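PDB 2UVE: exopolygalacturonase from Yersinia enterocolitica, which probably hydrolyses the galacturonan chains of pectin from one end, as expected of an exo-acting polygalacturonase of glycoside hydrolase family 28. Local coordinates for residues Ser82-Asn87 with Asn114-Gly119; Ile118-Glu123 with Ala148-Lys153; Pro44-Asp49 with Phe258-Ile263; Asn395-Thr400 with Tyr430-His435. All coordinates share one frame; numbering follows the deposited sequence.

Interaction 1: Ser82-Asn87 with Asn114-Gly119. With NI (nickel (II) ion), chain E.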
# COMPACT_ATOMS: atom_id res chain seq x y z
N SER A 82 -21.05 -6.79 -2.80
CA SER A 82 -21.29 -5.54 -3.57
C SER A 82 -22.03 -4.44 -2.77
O SER A 82 -21.50 -3.36 -2.55
CB SER A 82 -22.08 -5.83 -4.85
OG SER A 82 -23.36 -6.36 -4.52
N ASP A 83 -23.24 -4.73 -2.33
CA ASP A 83 -24.04 -3.82 -1.48
C ASP A 83 -23.35 -3.40 -0.18
O ASP A 83 -23.43 -2.24 0.27
CB ASP A 83 -25.37 -4.51 -1.12
CG ASP A 83 -26.26 -4.81 -2.38
OD1 ASP A 83 -26.25 -3.98 -3.33
OD2 ASP A 83 -26.98 -5.84 -2.40
N ASN A 84 -22.72 -4.37 0.47
CA ASN A 84 -22.04 -4.05 1.73
C ASN A 84 -20.87 -3.04 1.49
O ASN A 84 -20.76 -2.10 2.21
CB ASN A 84 -21.58 -5.33 2.43
CG ASN A 84 -20.89 -5.06 3.75
OD1 ASN A 84 -19.65 -4.92 3.78
ND2 ASN A 84 -21.67 -4.97 4.86
N ASN A 85 -20.07 -3.26 0.45
CA ASN A 85 -19.00 -2.31 0.05
C ASN A 85 -19.47 -0.89 -0.36
O ASN A 85 -18.81 0.11 -0.03
CB ASN A 85 -18.13 -2.96 -1.03
CG ASN A 85 -17.05 -3.91 -0.45
OD1 ASN A 85 -15.89 -3.52 -0.40
ND2 ASN A 85 -17.43 -5.13 -0.04
N ASP A 86 -20.63 -0.80 -1.03
CA ASP A 86 -21.29 0.49 -1.30
C ASP A 86 -21.46 1.28 -0.01
O ASP A 86 -21.27 2.49 0.02
CB ASP A 86 -22.65 0.32 -2.00
CG ASP A 86 -22.55 -0.30 -3.38
OD1 ASP A 86 -21.47 -0.24 -4.05
OD2 ASP A 86 -23.59 -0.85 -3.84
N ASN A 87 -21.76 0.56 1.06
CA ASN A 87 -21.97 1.16 2.38
C ASN A 87 -20.65 1.54 3.13
O ASN A 87 -20.52 2.66 3.65
CB ASN A 87 -22.85 0.16 3.18
CG ASN A 87 -23.31 0.70 4.51
OD1 ASN A 87 -22.75 1.67 5.03
ND2 ASN A 87 -24.30 0.03 5.11
N ASN A 114 -14.81 -8.83 0.52
CA ASN A 114 -14.91 -8.40 1.91
C ASN A 114 -16.35 -7.99 2.22
O ASN A 114 -17.09 -7.60 1.32
CB ASN A 114 -13.93 -7.23 2.23
CG ASN A 114 -14.40 -5.88 1.69
OD1 ASN A 114 -14.17 -5.57 0.52
ND2 ASN A 114 -15.07 -5.09 2.53
N PHE A 115 -16.70 -8.02 3.51
CA PHE A 115 -18.03 -7.71 3.98
C PHE A 115 -17.87 -7.30 5.43
O PHE A 115 -17.26 -8.01 6.21
CB PHE A 115 -18.96 -8.96 3.83
CG PHE A 115 -20.43 -8.74 4.24
CD1 PHE A 115 -21.42 -8.58 3.26
CD2 PHE A 115 -20.83 -8.78 5.59
CE1 PHE A 115 -22.78 -8.40 3.60
CE2 PHE A 115 -22.19 -8.60 5.96
CZ PHE A 115 -23.18 -8.41 4.96
N THR A 116 -18.43 -6.15 5.78
CA THR A 116 -18.36 -5.65 7.14
C THR A 116 -19.68 -5.87 7.87
O THR A 116 -20.72 -5.42 7.40
CB THR A 116 -17.96 -4.14 7.15
OG1 THR A 116 -16.75 -3.98 6.40
CG2 THR A 116 -17.78 -3.61 8.53
N VAL A 117 -19.60 -6.55 9.01
CA VAL A 117 -20.76 -6.87 9.86
C VAL A 117 -20.82 -5.92 11.02
O VAL A 117 -19.93 -5.94 11.86
CB VAL A 117 -20.70 -8.34 10.44
CG1 VAL A 117 -22.01 -8.68 11.19
CG2 VAL A 117 -20.38 -9.41 9.36
N ILE A 118 -21.88 -5.11 11.10
CA ILE A 118 -22.08 -4.18 12.20
C ILE A 118 -23.35 -4.49 13.03
O ILE A 118 -24.11 -5.40 12.69
CB ILE A 118 -22.06 -2.69 11.74
CG1 ILE A 118 -23.33 -2.30 10.94
CG2 ILE A 118 -20.77 -2.38 10.98
CD1 ILE A 118 -23.74 -0.79 11.14
N GLY A 119 -23.57 -3.75 14.12
CA GLY A 119 -24.79 -3.93 14.91
C GLY A 119 -24.75 -5.18 15.77
O GLY A 119 -25.79 -5.73 16.14
NI NI E . -26.28 -4.08 -5.35
O HOH W 1 -16.99 -3.87 3.60

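Interaction 2: Ile118-Glu123 with Ala148-Lys153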
# COMPACT_ATOMS: atom_id res chain seq x y z
N ILE A 118 -21.88 -5.11 11.10
CA ILE A 118 -22.08 -4.18 12.20
C ILE A 118 -23.35 -4.49 13.03
O ILE A 118 -24.11 -5.40 12.69
CB ILE A 118 -22.06 -2.69 11.74
CG1 ILE A 118 -23.33 -2.30 10.94
CG2 ILE A 118 -20.77 -2.38 10.98
CD1 ILE A 118 -23.74 -0.79 11.14
N GLY A 119 -23.57 -3.75 14.12
CA GLY A 119 -24.79 -3.93 14.91
C GLY A 119 -24.75 -5.18 15.77
O GLY A 119 -25.79 -5.73 16.14
N LEU A 120 -23.53 -5.64 16.07
CA LEU A 120 -23.31 -6.80 16.90
C LEU A 120 -23.23 -6.42 18.36
O LEU A 120 -23.18 -5.24 18.72
CB LEU A 120 -22.04 -7.56 16.47
CG LEU A 120 -21.97 -8.08 15.03
CD1 LEU A 120 -20.62 -8.76 14.82
CD2 LEU A 120 -23.16 -8.98 14.61
N LYS A 121 -23.25 -7.44 19.20
CA LYS A 121 -23.21 -7.26 20.64
C LYS A 121 -21.82 -7.60 21.19
O LYS A 121 -21.12 -8.45 20.61
CB LYS A 121 -24.29 -8.12 21.28
CG LYS A 121 -25.73 -7.63 20.98
CD LYS A 121 -26.77 -8.63 21.43
CE LYS A 121 -27.31 -8.32 22.82
NZ LYS A 121 -28.73 -8.87 22.96
N PRO A 122 -21.42 -6.96 22.31
CA PRO A 122 -20.09 -7.23 22.90
C PRO A 122 -19.90 -8.66 23.44
O PRO A 122 -20.85 -9.27 23.94
CB PRO A 122 -19.95 -6.17 24.00
CG PRO A 122 -21.02 -5.17 23.73
CD PRO A 122 -22.14 -5.92 23.04
N GLU A 123 -18.68 -9.18 23.29
CA GLU A 123 -18.26 -10.53 23.71
C GLU A 123 -19.20 -11.67 23.29
O GLU A 123 -19.58 -12.51 24.12
CB GLU A 123 -18.03 -10.58 25.22
CG GLU A 123 -17.01 -9.61 25.70
CD GLU A 123 -16.71 -9.76 27.17
OE1 GLU A 123 -17.50 -9.26 28.01
OE2 GLU A 123 -15.66 -10.37 27.47
N ALA A 148 -16.42 -16.32 15.04
CA ALA A 148 -15.64 -15.16 15.41
C ALA A 148 -16.38 -14.43 16.53
O ALA A 148 -17.60 -14.42 16.57
CB ALA A 148 -15.45 -14.23 14.21
N LYS A 149 -15.62 -13.78 17.40
CA LYS A 149 -16.18 -13.19 18.60
C LYS A 149 -15.79 -11.73 18.72
O LYS A 149 -14.61 -11.35 18.61
CB LYS A 149 -15.72 -14.00 19.83
CG LYS A 149 -16.20 -13.51 21.19
CD LYS A 149 -15.92 -14.59 22.23
CE LYS A 149 -16.10 -14.04 23.63
NZ LYS A 149 -16.41 -15.11 24.63
N THR A 150 -16.80 -10.91 18.94
CA THR A 150 -16.60 -9.50 19.23
C THR A 150 -15.85 -9.36 20.54
O THR A 150 -15.88 -10.26 21.40
CB THR A 150 -17.93 -8.76 19.38
OG1 THR A 150 -18.77 -9.51 20.27
CG2 THR A 150 -18.63 -8.64 18.02
N SER A 151 -15.20 -8.23 20.69
CA SER A 151 -14.45 -7.96 21.88
C SER A 151 -15.36 -7.34 22.93
O SER A 151 -16.54 -7.00 22.65
CB SER A 151 -13.26 -7.02 21.54
OG SER A 151 -13.72 -5.77 21.10
N ALA A 152 -14.82 -7.19 24.14
CA ALA A 152 -15.50 -6.44 25.19
C ALA A 152 -15.40 -4.98 24.85
O ALA A 152 -14.43 -4.55 24.23
CB ALA A 152 -14.84 -6.71 26.54
N LYS A 153 -16.41 -4.22 25.26
CA LYS A 153 -16.39 -2.77 25.17
C LYS A 153 -15.17 -2.22 25.90
O LYS A 153 -14.99 -2.52 27.09
CB LYS A 153 -17.69 -2.21 25.78
CG LYS A 153 -17.61 -0.77 26.22
CD LYS A 153 -18.06 0.16 25.10
CE LYS A 153 -17.40 1.51 25.22
NZ LYS A 153 -18.04 2.43 24.24

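Interaction 3: Pro44-Asp49 with Phe258-Ile263. With SO4 (sulfate ion), chain P.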
# COMPACT_ATOMS: atom_id res chain seq x y z
N PRO A 44 -9.71 -10.65 9.17
CA PRO A 44 -8.36 -10.07 9.17
C PRO A 44 -7.92 -9.68 10.58
O PRO A 44 -8.73 -9.27 11.40
CB PRO A 44 -8.50 -8.82 8.28
CG PRO A 44 -9.72 -9.13 7.38
CD PRO A 44 -10.64 -9.92 8.28
N THR A 45 -6.63 -9.83 10.85
CA THR A 45 -6.06 -9.40 12.13
C THR A 45 -6.67 -8.12 12.74
O THR A 45 -6.56 -7.00 12.15
CB THR A 45 -4.54 -9.25 12.03
OG1 THR A 45 -3.96 -10.51 11.61
CG2 THR A 45 -3.97 -8.78 13.35
N LEU A 46 -7.26 -8.28 13.93
CA LEU A 46 -7.82 -7.18 14.74
C LEU A 46 -8.94 -6.37 14.04
O LEU A 46 -9.30 -5.29 14.49
CB LEU A 46 -6.69 -6.26 15.28
CG LEU A 46 -5.65 -6.91 16.24
CD1 LEU A 46 -4.55 -5.95 16.59
CD2 LEU A 46 -6.38 -7.36 17.50
N ALA A 47 -9.49 -6.90 12.95
CA ALA A 47 -10.55 -6.20 12.21
C ALA A 47 -11.90 -6.49 12.84
O ALA A 47 -12.84 -6.96 12.19
CB ALA A 47 -10.55 -6.63 10.71
N TYR A 48 -11.99 -6.26 14.14
CA TYR A 48 -13.24 -6.46 14.89
C TYR A 48 -13.18 -5.60 16.11
O TYR A 48 -12.10 -5.15 16.50
CB TYR A 48 -13.48 -7.94 15.27
CG TYR A 48 -12.44 -8.51 16.18
CD1 TYR A 48 -12.63 -8.53 17.58
CD2 TYR A 48 -11.26 -9.01 15.67
CE1 TYR A 48 -11.64 -9.05 18.44
CE2 TYR A 48 -10.28 -9.53 16.51
CZ TYR A 48 -10.48 -9.55 17.89
OH TYR A 48 -9.48 -10.06 18.70
N ASP A 49 -14.34 -5.28 16.67
CA ASP A 49 -14.39 -4.60 17.94
C ASP A 49 -15.59 -5.07 18.75
O ASP A 49 -16.02 -6.19 18.59
CB ASP A 49 -14.28 -3.09 17.80
CG ASP A 49 -15.35 -2.48 16.92
OD1 ASP A 49 -16.36 -3.15 16.58
OD2 ASP A 49 -15.18 -1.30 16.58
N PHE A 258 6.29 -4.88 19.91
CA PHE A 258 4.95 -4.41 20.25
C PHE A 258 3.99 -5.42 19.74
O PHE A 258 4.34 -6.23 18.91
CB PHE A 258 4.63 -3.10 19.54
CG PHE A 258 5.54 -1.98 19.88
CD1 PHE A 258 5.31 -1.21 21.03
CD2 PHE A 258 6.61 -1.66 19.04
CE1 PHE A 258 6.13 -0.18 21.36
CE2 PHE A 258 7.43 -0.64 19.35
CZ PHE A 258 7.17 0.13 20.53
N ARG A 259 2.77 -5.37 20.22
CA ARG A 259 1.73 -6.19 19.65
C ARG A 259 0.40 -5.47 19.74
O ARG A 259 0.20 -4.56 20.56
CB ARG A 259 1.64 -7.57 20.33
CG ARG A 259 1.25 -7.51 21.78
CD ARG A 259 1.23 -8.88 22.39
NE ARG A 259 0.46 -8.90 23.64
CZ ARG A 259 0.49 -9.89 24.54
NH1 ARG A 259 1.27 -10.96 24.36
NH2 ARG A 259 -0.27 -9.80 25.62
N ASN A 260 -0.49 -5.90 18.86
CA ASN A 260 -1.88 -5.47 18.88
C ASN A 260 -2.05 -3.96 18.89
O ASN A 260 -2.63 -3.38 19.82
CB ASN A 260 -2.64 -6.15 20.02
CG ASN A 260 -2.49 -7.64 19.99
OD1 ASN A 260 -2.56 -8.27 18.93
ND2 ASN A 260 -2.27 -8.22 21.17
N ILE A 261 -1.55 -3.31 17.85
CA ILE A 261 -1.79 -1.87 17.69
C ILE A 261 -2.85 -1.59 16.60
O ILE A 261 -2.73 -2.05 15.49
CB ILE A 261 -0.47 -1.11 17.43
CG1 ILE A 261 0.51 -1.33 18.62
CG2 ILE A 261 -0.76 0.39 17.12
CD1 ILE A 261 1.82 -0.59 18.54
N ARG A 262 -3.85 -0.78 16.95
CA ARG A 262 -4.97 -0.43 16.07
C ARG A 262 -5.09 1.07 15.94
O ARG A 262 -5.02 1.77 16.95
CB ARG A 262 -6.29 -0.98 16.61
CG ARG A 262 -6.39 -2.47 16.60
CD ARG A 262 -7.63 -2.93 17.32
NE ARG A 262 -8.75 -3.14 16.41
CZ ARG A 262 -9.78 -2.31 16.28
NH1 ARG A 262 -9.84 -1.20 17.03
NH2 ARG A 262 -10.76 -2.60 15.42
N ILE A 263 -5.22 1.57 14.70
CA ILE A 263 -5.47 2.99 14.45
C ILE A 263 -6.68 3.08 13.51
O ILE A 263 -6.67 2.47 12.44
CB ILE A 263 -4.27 3.73 13.86
CG1 ILE A 263 -3.01 3.43 14.72
CG2 ILE A 263 -4.60 5.23 13.79
CD1 ILE A 263 -1.81 3.92 14.14
S SO4 P . -13.69 -2.90 12.94
O1 SO4 P . -14.86 -3.78 13.10
O2 SO4 P . -13.90 -2.02 11.77
O3 SO4 P . -13.39 -2.08 14.16
O4 SO4 P . -12.55 -3.76 12.66

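Interaction 4: Asn395-Thr400 with Tyr430-His435. With NI (nickel (II) ion), chain C.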
# COMPACT_ATOMS: atom_id res chain seq x y z
N ASN A 395 -9.95 -2.13 0.26
CA ASN A 395 -10.82 -0.95 0.31
C ASN A 395 -10.14 0.41 0.41
O ASN A 395 -10.78 1.40 0.78
CB ASN A 395 -11.89 -1.08 1.42
CG ASN A 395 -12.86 -2.23 1.16
OD1 ASN A 395 -12.74 -2.92 0.17
ND2 ASN A 395 -13.79 -2.45 2.08
N ASN A 396 -8.83 0.44 0.13
CA ASN A 396 -8.09 1.71 0.16
C ASN A 396 -8.37 2.54 -1.08
O ASN A 396 -8.53 2.00 -2.15
CB ASN A 396 -6.58 1.47 0.25
CG ASN A 396 -6.09 1.24 1.70
OD1 ASN A 396 -5.07 1.78 2.10
ND2 ASN A 396 -6.82 0.46 2.47
N PHE A 397 -8.44 3.85 -0.90
CA PHE A 397 -8.34 4.81 -1.98
C PHE A 397 -6.89 5.40 -1.97
O PHE A 397 -6.51 5.99 -0.98
CB PHE A 397 -9.38 5.96 -1.76
CG PHE A 397 -9.22 7.13 -2.74
CD1 PHE A 397 -9.97 7.17 -3.93
CD2 PHE A 397 -8.34 8.19 -2.46
CE1 PHE A 397 -9.83 8.25 -4.84
CE2 PHE A 397 -8.18 9.24 -3.35
CZ PHE A 397 -8.94 9.27 -4.55
N PHE A 398 -6.13 5.28 -3.08
CA PHE A 398 -4.76 5.84 -3.19
C PHE A 398 -4.68 7.03 -4.17
O PHE A 398 -4.97 6.85 -5.34
CB PHE A 398 -3.76 4.78 -3.67
CG PHE A 398 -3.52 3.70 -2.68
CD1 PHE A 398 -2.48 3.81 -1.76
CD2 PHE A 398 -4.33 2.56 -2.67
CE1 PHE A 398 -2.25 2.75 -0.83
CE2 PHE A 398 -4.09 1.55 -1.76
CZ PHE A 398 -3.05 1.66 -0.82
N ASP A 399 -4.35 8.23 -3.69
CA ASP A 399 -3.89 9.33 -4.58
C ASP A 399 -2.54 9.82 -3.97
O ASP A 399 -2.50 10.60 -3.02
CB ASP A 399 -4.96 10.44 -4.65
CG ASP A 399 -4.79 11.36 -5.87
OD1 ASP A 399 -4.83 10.83 -7.01
OD2 ASP A 399 -4.62 12.62 -5.69
N THR A 400 -1.41 9.30 -4.46
CA THR A 400 -0.16 9.46 -3.66
C THR A 400 0.92 10.28 -4.38
O THR A 400 0.99 10.35 -5.62
CB THR A 400 0.37 8.07 -3.16
OG1 THR A 400 0.56 7.21 -4.28
CG2 THR A 400 -0.65 7.38 -2.21
N TYR A 430 -8.80 1.00 -4.87
CA TYR A 430 -8.81 1.90 -6.02
C TYR A 430 -7.52 2.72 -6.04
O TYR A 430 -7.25 3.53 -5.12
CB TYR A 430 -10.03 2.81 -5.94
CG TYR A 430 -10.27 3.72 -7.14
CD1 TYR A 430 -10.93 3.25 -8.26
CD2 TYR A 430 -9.84 5.05 -7.12
CE1 TYR A 430 -11.16 4.10 -9.36
CE2 TYR A 430 -10.08 5.92 -8.19
CZ TYR A 430 -10.74 5.44 -9.31
OH TYR A 430 -11.00 6.31 -10.35
N PHE A 431 -6.71 2.51 -7.07
CA PHE A 431 -5.45 3.26 -7.20
C PHE A 431 -5.73 4.44 -8.13
O PHE A 431 -6.18 4.21 -9.27
CB PHE A 431 -4.36 2.35 -7.76
CG PHE A 431 -4.02 1.21 -6.84
CD1 PHE A 431 -3.08 1.36 -5.83
CD2 PHE A 431 -4.66 -0.03 -6.97
CE1 PHE A 431 -2.80 0.29 -4.92
CE2 PHE A 431 -4.36 -1.07 -6.13
CZ PHE A 431 -3.44 -0.92 -5.09
N ARG A 432 -5.59 5.67 -7.64
CA ARG A 432 -5.69 6.80 -8.54
C ARG A 432 -4.24 7.20 -8.95
O ARG A 432 -3.52 6.42 -9.46
CB ARG A 432 -6.56 7.94 -7.96
CG ARG A 432 -7.03 8.96 -9.00
CD ARG A 432 -7.97 9.99 -8.41
NE ARG A 432 -8.25 11.10 -9.31
CZ ARG A 432 -7.47 12.16 -9.54
NH1 ARG A 432 -6.29 12.32 -8.91
NH2 ARG A 432 -7.88 13.08 -10.40
N MET A 433 -3.80 8.41 -8.67
CA MET A 433 -2.46 8.81 -9.08
C MET A 433 -1.47 8.18 -8.13
O MET A 433 -1.81 7.91 -6.97
CB MET A 433 -2.33 10.33 -9.11
CG MET A 433 -3.23 10.95 -10.21
SD MET A 433 -2.78 12.63 -10.57
CE MET A 433 -1.26 12.42 -11.51
N GLY A 434 -0.25 7.94 -8.64
CA GLY A 434 0.81 7.38 -7.83
C GLY A 434 1.87 6.83 -8.75
O GLY A 434 1.61 6.69 -9.92
N HIS A 435 3.05 6.49 -8.24
CA HIS A 435 4.15 6.08 -9.14
C HIS A 435 4.05 4.60 -9.56
O HIS A 435 4.75 4.16 -10.45
CB HIS A 435 5.51 6.38 -8.50
CG HIS A 435 5.79 7.83 -8.37
ND1 HIS A 435 7.03 8.33 -8.01
CD2 HIS A 435 5.00 8.90 -8.60
CE1 HIS A 435 6.97 9.65 -7.99
NE2 HIS A 435 5.76 10.02 -8.34
NI NI C . 4.59 11.85 -7.51
O HOH W 2 -4.22 14.10 -7.94
O HOH W 3 2.46 10.84 -7.64
O HOH W 4 4.58 12.63 -9.58
O HOH W 5 6.59 12.80 -7.23

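Interaction 1: Ser82-Asn87 with Asn114-Gly119
Asn84 lies with its side-chain amide flat over the ring of Phe115, and the same amide bonds to the backbone of Thr116. The site illustrates how one asparagine can finish the outer edge of a strand in a fibronectin type III sandwich. The helical segment 82-87 runs at 65° to strand 114-117, and the neighbouring strand 53-58 takes the backbone groups of Phe115 and Val117, so those of Thr116 face the helix. The Asn84 amide reads both of them. Thr116 N donates to Asn84 OD1 at 2.6 Å along a nearly straight N-H, approaching from above the amide carbonyl plane. In return Asn84 ND2 donates to Thr116 O at 2.7 Å, somewhat out of the amide plane. With CG anti to the backbone N (chi1 -179°), the amide is carried out from the helix and across the strand. It is there nearly parallel to the phenyl ring, the two planes 18° apart, and ND2 stands 3.6 Å above the plane of the Phe115 ring, over its centre. Asn84 CB lies over the same face, 3.4 Å from Phe115 CD1. Two bonds and a stack thus fix the rotation of a buried amide.

One residue on, Asn85 ND2 makes a weak bond to the backbone O of Asn114 and also donates to Ala81 O within the helix. On another side of the helix, Asp83 OD1 binds a nickel ion at 2.0 Å. A water sits between the two elements: it donates to Asn84 OD1 at 2.9 Å and lies 2.8 Å from Thr116 OG1.

Interaction 2: Ile118-Glu123 with Ala148-Lys153
The carboxylate of Glu123 has the methyl group of Ala152 over one face: Ala152 CB sits almost directly above Glu123 CD, 3.6 Å from it. The peptide groups of the two segments are also flat, and they are used in contrasting ways. The Lys121 carbonyl is met in its own plane, where Thr150 OG1 donates to Lys121 O at 2.6 Å. The Ser151 carbonyl is met from well above its plane, with Glu123 N donating to Ser151 O at 3.1 Å.

Both bonds are made to the backbone of the tyrosine corner of a fibronectin type III domain, recognisable here from Leu120, Pro122, Thr124 and Tyr126, with the Tyr126 hydroxyl bonded to Lys121 N. Thr150, just after strand 146-149, meets this corner with its whole side chain. Its OG1 lies between the backbone N and the carbonyl carbon (chi1 49°), which turns the hydroxyl to Lys121, and Thr124 N donates to that same oxygen. The methyl branch packs on the leucine, with Thr150 CG2 3.8 Å from Leu120 CD1. Glu123 has backbone angles of the left-handed helical region, and a CA-H...O contact of 3.3 Å joins Glu123 CA to Thr150 O. The extended chain of Lys149 runs beside the turn and brings its CE to 3.8 Å from Glu123 O.

Although Glu123 and Lys149 carry opposite charges, their charged atoms do not meet. The contact therefore depends on neutral hydrogen bonding and methyl packing, and any electrostatic pull between the two is probably modest at so exposed a place.

Interaction 3: Pro44-Asp49 with Phe258-Ile263
Leu46 O is held by two nitrogens of Arg262, which comes to it side-on. Arg262 NE donates to Leu46 O at 2.9 Å and Arg262 NH2 to the same oxygen at 3.2 Å, and the acceptor lies in the guanidinium plane. A bend at chi3 (94°) swings the guanidinium out of the extended line of the chain and onto this oxygen. The carbonyl belongs to a type II beta turn, Pro44 to Ala47, in the fibronectin type III domain, whereas Arg262 stands on strand 258-264 of the parallel beta-helix; the pair exemplifies a side chain of one domain reading the backbone of another.

Beside the polar grip, the Leu46 side chain crosses Asn260 at about a right angle, and its CD1 packs 3.6 Å from Asn260 CA. The Asn260 amide is held within the beta-helix by Asn341 and Asp206. Further along the guanidinium edge, Arg262 NH2 donates to sulfate O3 at 3.0 Å, and Arg262 NH1 bonds Thr208. Ser52 and Tyr343 also bond the sulfate, which probably came from the crystallisation liquor.

A cation thus meets a neutral backbone acceptor at the domain boundary, and its charge is probably balanced in part by the anion bound in this crystal.

Interaction 4: Asn395-Thr400 with Tyr430-His435
Phe397 pairs with Tyr430 and Phe398 with Phe431 where successive coils of the right-handed parallel beta-helix lie one upon the other, the fold of glycoside hydrolase family 28. Backbone hydrogen bonds set the parallel register: Tyr430 N donates to Asn396 O, Phe398 N to Tyr430 O at 2.9 Å, and Arg432 N to Phe398 O. After the strands, Thr400 N still reaches Met433 O, from above its carbonyl plane.

Aromatic packing follows that register. The Phe398 and Phe431 rings lie side by side and point the same way, their planes 11° apart and their centroids 4.9 Å apart, yet slid so far that they barely overlap. His372 stacks on Phe398 and carries the aromatic row to another coil. On the opposite face of the strands Phe397 CD1 touches Tyr430 CD2 at 3.8 Å, and the Tyr430 hydroxyl bonds Glu285.

Charge enters at Asp399. Arg432 NH1 meets Asp399 OD1 at 2.8 Å in a salt bridge, while Met433 N donates to that oxygen at 3.1 Å from the other face of the carboxylate. Asp399 CG is anti to the backbone N (chi1 -161°), laying the acid alongside the extended arginine; water 2 joins Asp399 OD2 to Arg432 NH1, and Glu285 takes Arg432 NE.

Metal coordination comes last. His435 NE2 binds a nickel ion at 2.3 Å, with Gly401 O, Asp376 OD2 and three waters completing its shell; one of these waters donates to Thr400 O. The same pair of coils thus combines aromatic packing, a buried ion pair with several partners, and a metal site that ties the ends of both segments together through water.

Interactions 1 and 4 are buried, interactions 2 and 3 lie at the surface. Interactions 1 and 2 belong to the fibronectin type III domain and share Ile118 and Gly119, but one joins a helix to an edge strand through an amide, the other a turn to a strand end through a threonine hydroxyl. Interaction 3 spans two domains, with a charged side chain of the beta-helix bonded to the backbone of a turn; its Asp49 O lies 3.0 Å from Ser151 N of interaction 2, a probable hydrogen bond. Interaction 4, within the beta-helix, alone has regular strand pairing. Asn395 and Asn114 bring interactions 4 and 1 together at a second place where the domains touch.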